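PDB 5WA1: programmed cell death 6-interacting protein from Homo sapiens, which acts in multivesicular body biogenesis, membrane repair and cytokinesis as a class E VPS protein, represented here by its Bro1 domain. Local coordinates for residues 292-295 against 296-300; 324-327 against 328-331. One frame throughout, in Å; residues are numbered along the deposited sequence.

Contact 1: residues 292-295 against 296-300; sequences GEEI and ARLQH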
loop_
_atom_site.group_PDB
_atom_site.type_symbol
_atom_site.label_atom_id
_atom_site.label_comp_id
_atom_site.label_asym_id
_atom_site.label_seq_id
_atom_site.Cartn_x
_atom_site.Cartn_y
_atom_site.Cartn_z
ATOM N N GLY A 292 2.333 29.484 25.997
ATOM C CA GLY A 292 2.664 28.336 26.822
ATOM C C GLY A 292 2.363 27.033 26.104
ATOM O O GLY A 292 3.197 26.123 26.058
ATOM N N GLU A 293 1.181 26.950 25.489
ATOM C CA GLU A 293 0.820 25.744 24.751
ATOM C C GLU A 293 1.761 25.510 23.577
ATOM O O GLU A 293 2.144 24.367 23.301
ATOM C CB GLU A 293 -0.628 25.821 24.263
ATOM C CG GLU A 293 -0.964 24.672 23.309
ATOM C CD GLU A 293 -2.400 24.669 22.807
ATOM O OE1 GLU A 293 -3.230 25.442 23.337
ATOM O OE2 GLU A 293 -2.700 23.876 21.878
ATOM N N GLU A 294 2.151 26.578 22.871
ATOM C CA GLU A 294 3.086 26.413 21.761
ATOM C C GLU A 294 4.372 25.739 22.225
ATOM O O GLU A 294 4.875 24.824 21.560
ATOM C CB GLU A 294 3.416 27.763 21.111
ATOM C CG GLU A 294 4.362 27.577 19.920
ATOM C CD GLU A 294 5.149 28.822 19.506
ATOM O OE1 GLU A 294 5.051 29.874 20.184
ATOM O OE2 GLU A 294 5.874 28.726 18.478
ATOM N N ILE A 295 4.907 26.180 23.367
ATOM C CA ILE A 295 6.149 25.624 23.901
ATOM C C ILE A 295 5.961 24.160 24.276
ATOM O O ILE A 295 6.825 23.317 24.004
ATOM C CB ILE A 295 6.630 26.460 25.107
ATOM C CG1 ILE A 295 7.188 27.800 24.639
ATOM C CG2 ILE A 295 7.687 25.693 25.897
ATOM C CD1 ILE A 295 7.342 28.838 25.753
ATOM N N ALA A 296 4.846 23.838 24.938
ATOM C CA ALA A 296 4.598 22.459 25.351
ATOM C C ALA A 296 4.539 21.526 24.151
ATOM O O ALA A 296 5.055 20.403 24.198
ATOM C CB ALA A 296 3.297 22.369 26.145
ATOM N N ARG A 297 3.920 21.980 23.063
ATOM C CA ARG A 297 3.787 21.120 21.892
ATOM C C ARG A 297 5.111 20.998 21.142
ATOM O O ARG A 297 5.467 19.910 20.680
ATOM C CB ARG A 297 2.666 21.646 20.997
ATOM C CG ARG A 297 1.286 21.531 21.662
ATOM C CD ARG A 297 0.186 21.673 20.632
ATOM N NE ARG A 297 -1.162 21.640 21.204
ATOM C CZ ARG A 297 -1.837 20.533 21.507
ATOM N NH1 ARG A 297 -1.291 19.332 21.319
ATOM N NH2 ARG A 297 -3.064 20.627 22.007
ATOM N N LEU A 298 5.880 22.087 21.057
ATOM C CA LEU A 298 7.209 22.005 20.457
ATOM C C LEU A 298 8.132 21.114 21.278
ATOM O O LEU A 298 8.983 20.408 20.723
ATOM C CB LEU A 298 7.821 23.407 20.314
ATOM C CG LEU A 298 7.241 24.354 19.245
ATOM C CD1 LEU A 298 7.748 25.813 19.417
ATOM C CD2 LEU A 298 7.547 23.850 17.841
ATOM N N GLN A 299 7.999 21.150 22.607
ATOM C CA GLN A 299 8.834 20.283 23.436
ATOM C C GLN A 299 8.503 18.827 23.180
ATOM O O GLN A 299 9.397 17.974 23.165
ATOM C CB GLN A 299 8.667 20.611 24.922
ATOM C CG GLN A 299 9.369 21.905 25.320
ATOM C CD GLN A 299 9.174 22.286 26.777
ATOM O OE1 GLN A 299 9.912 23.112 27.308
ATOM N NE2 GLN A 299 8.179 21.694 27.427
ATOM N N HIS A 300 7.222 18.527 22.978
ATOM C CA HIS A 300 6.822 17.158 22.681
ATOM C C HIS A 300 7.334 16.719 21.311
ATOM O O HIS A 300 7.831 15.598 21.161
ATOM C CB HIS A 300 5.303 17.039 22.756
ATOM C CG HIS A 300 4.810 15.625 22.685
ATOM N ND1 HIS A 300 3.597 15.288 22.131
ATOM C CD2 HIS A 300 5.363 14.467 23.118
ATOM C CE1 HIS A 300 3.426 13.978 22.206
ATOM N NE2 HIS A 300 4.486 13.454 22.795
#
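At its edge, and nearly in its plane, the guanidinium of Arg-297 meets one carboxylate oxygen of Glu-293 one helical turn back. The distance from Arg-297 NE to Glu-293 OE2 is 2.8 Å and the N-H...O angle 167°, so NE makes the strong bond of this salt bridge; NH2 adds a weak one to the same oxygen at 3.3 Å. OE2 receives NE on its anti side, and the two planes stand 59° apart, which excludes a coplanar two-oxygen fork. The torsions bring the groups together: Glu-293 extends with CG opposite its backbone N (chi1 171°), Arg-297 with CG opposite its carbonyl carbon, and the chains run side by side. Arg-297 is further held by a salt bridge from NH1 to Glu-278 and by NH2 on the carbonyl of Asp-351, which fixes the rotation of the buried group.

Glu-294 lies alongside Leu-298, its CG 3.9 Å from Leu-298 CD1, while its OE1 forms a salt bridge with Lys-286. Beside them, Ile-295 CG2 packs 3.7 Å from Gln-299 OE1. The i to i+4 backbone bonds, among them Gln-299 N to Ile-295 O at 2.8 Å, hold these pairs one turn apart. Such pairs, with the Glu-Arg salt bridge foremost, are characteristic of an alpha-helix, here packed in the helical Bro1 domain with Glu-293, Arg-297 and Leu-298 against helix 262-287 and Ile-295 and Gln-299 against helix 319-340.

Contact 2: residues 324-327 against 328-331; sequences KINR and ALAA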
loop_
_atom_site.group_PDB
_atom_site.type_symbol
_atom_site.label_atom_id
_atom_site.label_comp_id
_atom_site.label_asym_id
_atom_site.label_seq_id
_atom_site.Cartn_x
_atom_site.Cartn_y
_atom_site.Cartn_z
ATOM N N LYS A 324 14.447 22.792 12.679
ATOM C CA LYS A 324 13.282 23.666 12.601
ATOM C C LYS A 324 12.555 23.720 13.939
ATOM O O LYS A 324 12.190 24.799 14.421
ATOM C CB LYS A 324 12.352 23.184 11.488
ATOM C CG LYS A 324 11.142 24.069 11.255
ATOM C CD LYS A 324 10.409 23.677 9.974
ATOM C CE LYS A 324 9.836 22.273 10.049
ATOM N NZ LYS A 324 9.196 21.860 8.764
ATOM N N ILE A 325 12.353 22.559 14.560
ATOM C CA ILE A 325 11.674 22.492 15.853
ATOM C C ILE A 325 12.463 23.252 16.904
ATOM O O ILE A 325 11.915 24.064 17.660
ATOM C CB ILE A 325 11.466 21.024 16.269
ATOM C CG1 ILE A 325 10.487 20.325 15.338
ATOM C CG2 ILE A 325 11.003 20.930 17.734
ATOM C CD1 ILE A 325 10.487 18.799 15.519
ATOM N N ASN A 326 13.766 22.994 16.973
ATOM C CA ASN A 326 14.553 23.575 18.048
ATOM C C ASN A 326 14.814 25.060 17.828
ATOM O O ASN A 326 14.936 25.807 18.801
ATOM C CB ASN A 326 15.843 22.774 18.218
ATOM C CG ASN A 326 15.582 21.405 18.838
ATOM O OD1 ASN A 326 15.307 21.299 20.031
ATOM N ND2 ASN A 326 15.631 20.359 18.021
ATOM N N ARG A 327 14.861 25.518 16.575
ATOM C CA ARG A 327 14.889 26.960 16.344
ATOM C C ARG A 327 13.597 27.613 16.825
ATOM O O ARG A 327 13.632 28.679 17.450
ATOM C CB ARG A 327 15.128 27.261 14.865
ATOM C CG ARG A 327 16.598 27.310 14.483
ATOM C CD ARG A 327 16.796 27.765 13.044
ATOM N NE ARG A 327 16.523 26.705 12.076
ATOM C CZ ARG A 327 15.401 26.600 11.368
ATOM N NH1 ARG A 327 14.434 27.496 11.513
ATOM N NH2 ARG A 327 15.250 25.599 10.510
ATOM N N ALA A 328 12.448 26.987 16.551
ATOM C CA ALA A 328 11.180 27.563 16.985
ATOM C C ALA A 328 11.045 27.513 18.500
ATOM O O ALA A 328 10.553 28.461 19.122
ATOM C CB ALA A 328 10.016 26.832 16.317
ATOM N N LEU A 329 11.487 26.415 19.109
ATOM C CA LEU A 329 11.343 26.244 20.551
ATOM C C LEU A 329 12.258 27.197 21.314
ATOM O O LEU A 329 11.859 27.764 22.338
ATOM C CB LEU A 329 11.615 24.778 20.919
ATOM C CG LEU A 329 11.610 24.371 22.399
ATOM C CD1 LEU A 329 10.272 24.667 23.061
ATOM C CD2 LEU A 329 11.989 22.885 22.564
ATOM N N ALA A 330 13.477 27.415 20.814
ATOM C CA ALA A 330 14.375 28.388 21.435
ATOM C C ALA A 330 13.791 29.796 21.386
ATOM O O ALA A 330 13.816 30.525 22.386
ATOM C CB ALA A 330 15.743 28.355 20.754
ATOM N N ALA A 331 13.270 30.208 20.227
ATOM C CA ALA A 331 12.704 31.553 20.133
ATOM C C ALA A 331 11.467 31.686 21.014
ATOM O O ALA A 331 11.296 32.694 21.710
ATOM C CB ALA A 331 12.379 31.900 18.680
#
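Four successive i to i+4 backbone hydrogen bonds, from Ala-328 N to Lys-324 O through Ala-331 N to Arg-327 O, join 324-327 to 328-331 as continuous alpha-helix. The second is the shortest, Leu-329 N to Ile-325 O at 2.8 Å; the last, Ala-331 N to Arg-327 O, reaches 3.2 Å.

Side chains of the second segment meet mainly the carbonyl oxygens of the turn before. Ala-328 CB lies 3.5 Å from Lys-324 O, Leu-329 CB 3.3 Å from Ile-325 O, and Ala-330 CB 3.3 Å from Asn-326 O. In all three the beta carbon does the touching; for the two alanines it is the whole side chain.

Arg-327 turns back along the helix. Its first torsion sets CG opposite the carbonyl carbon, and the bend at chi3 (-78°) brings the guanidinium over the preceding turn, where Lys-324 CA sits 3.4 Å above one face, offset toward the rim. That contact is with a backbone carbon. Asn-326 likewise has its polar end directed backward, ND2 bonding to the carbonyl of Ser-322.

Leu-329 takes the other course: CG stands opposite its backbone N (chi1 176°), and its side chain reaches Leu-298 and Gln-299 of helix 291-311. Ile-325, one turn earlier, packs on Ala-302 and Ile-305 of that helix. Exposed Asn-326, Arg-327, Ala-330 and Ala-331 contrast with buried Ile-325 and Leu-329, the i to i+4 pattern of an amphipathic helix whose apolar side packs against its neighbour in the Bro1 domain.

In the fold
Contact 1 precedes contact 2 along the chain, on helices 291-311 and 319-340, which follow each other in sequence. Their centres are 10 Å apart, and both lie on the same side of the chain's centre, about 34 and 35 Å from it, toward one end of the elongated domain. The helices meet directly: Gln-299 CG is 3.7 Å from Leu-329 CD1, and Leu-298 O is 3.6 Å from Ile-325 CG2, both packing contacts. Two turns of separate helices thus share one packed interface, in which Ile-325 and Leu-329 meet Leu-298 and the aliphatic part of Gln-299. Both contacts fall in the region that interacts with CHMP4A, CHMP4B and CHMP4C, so the interface forms part of its helical framework.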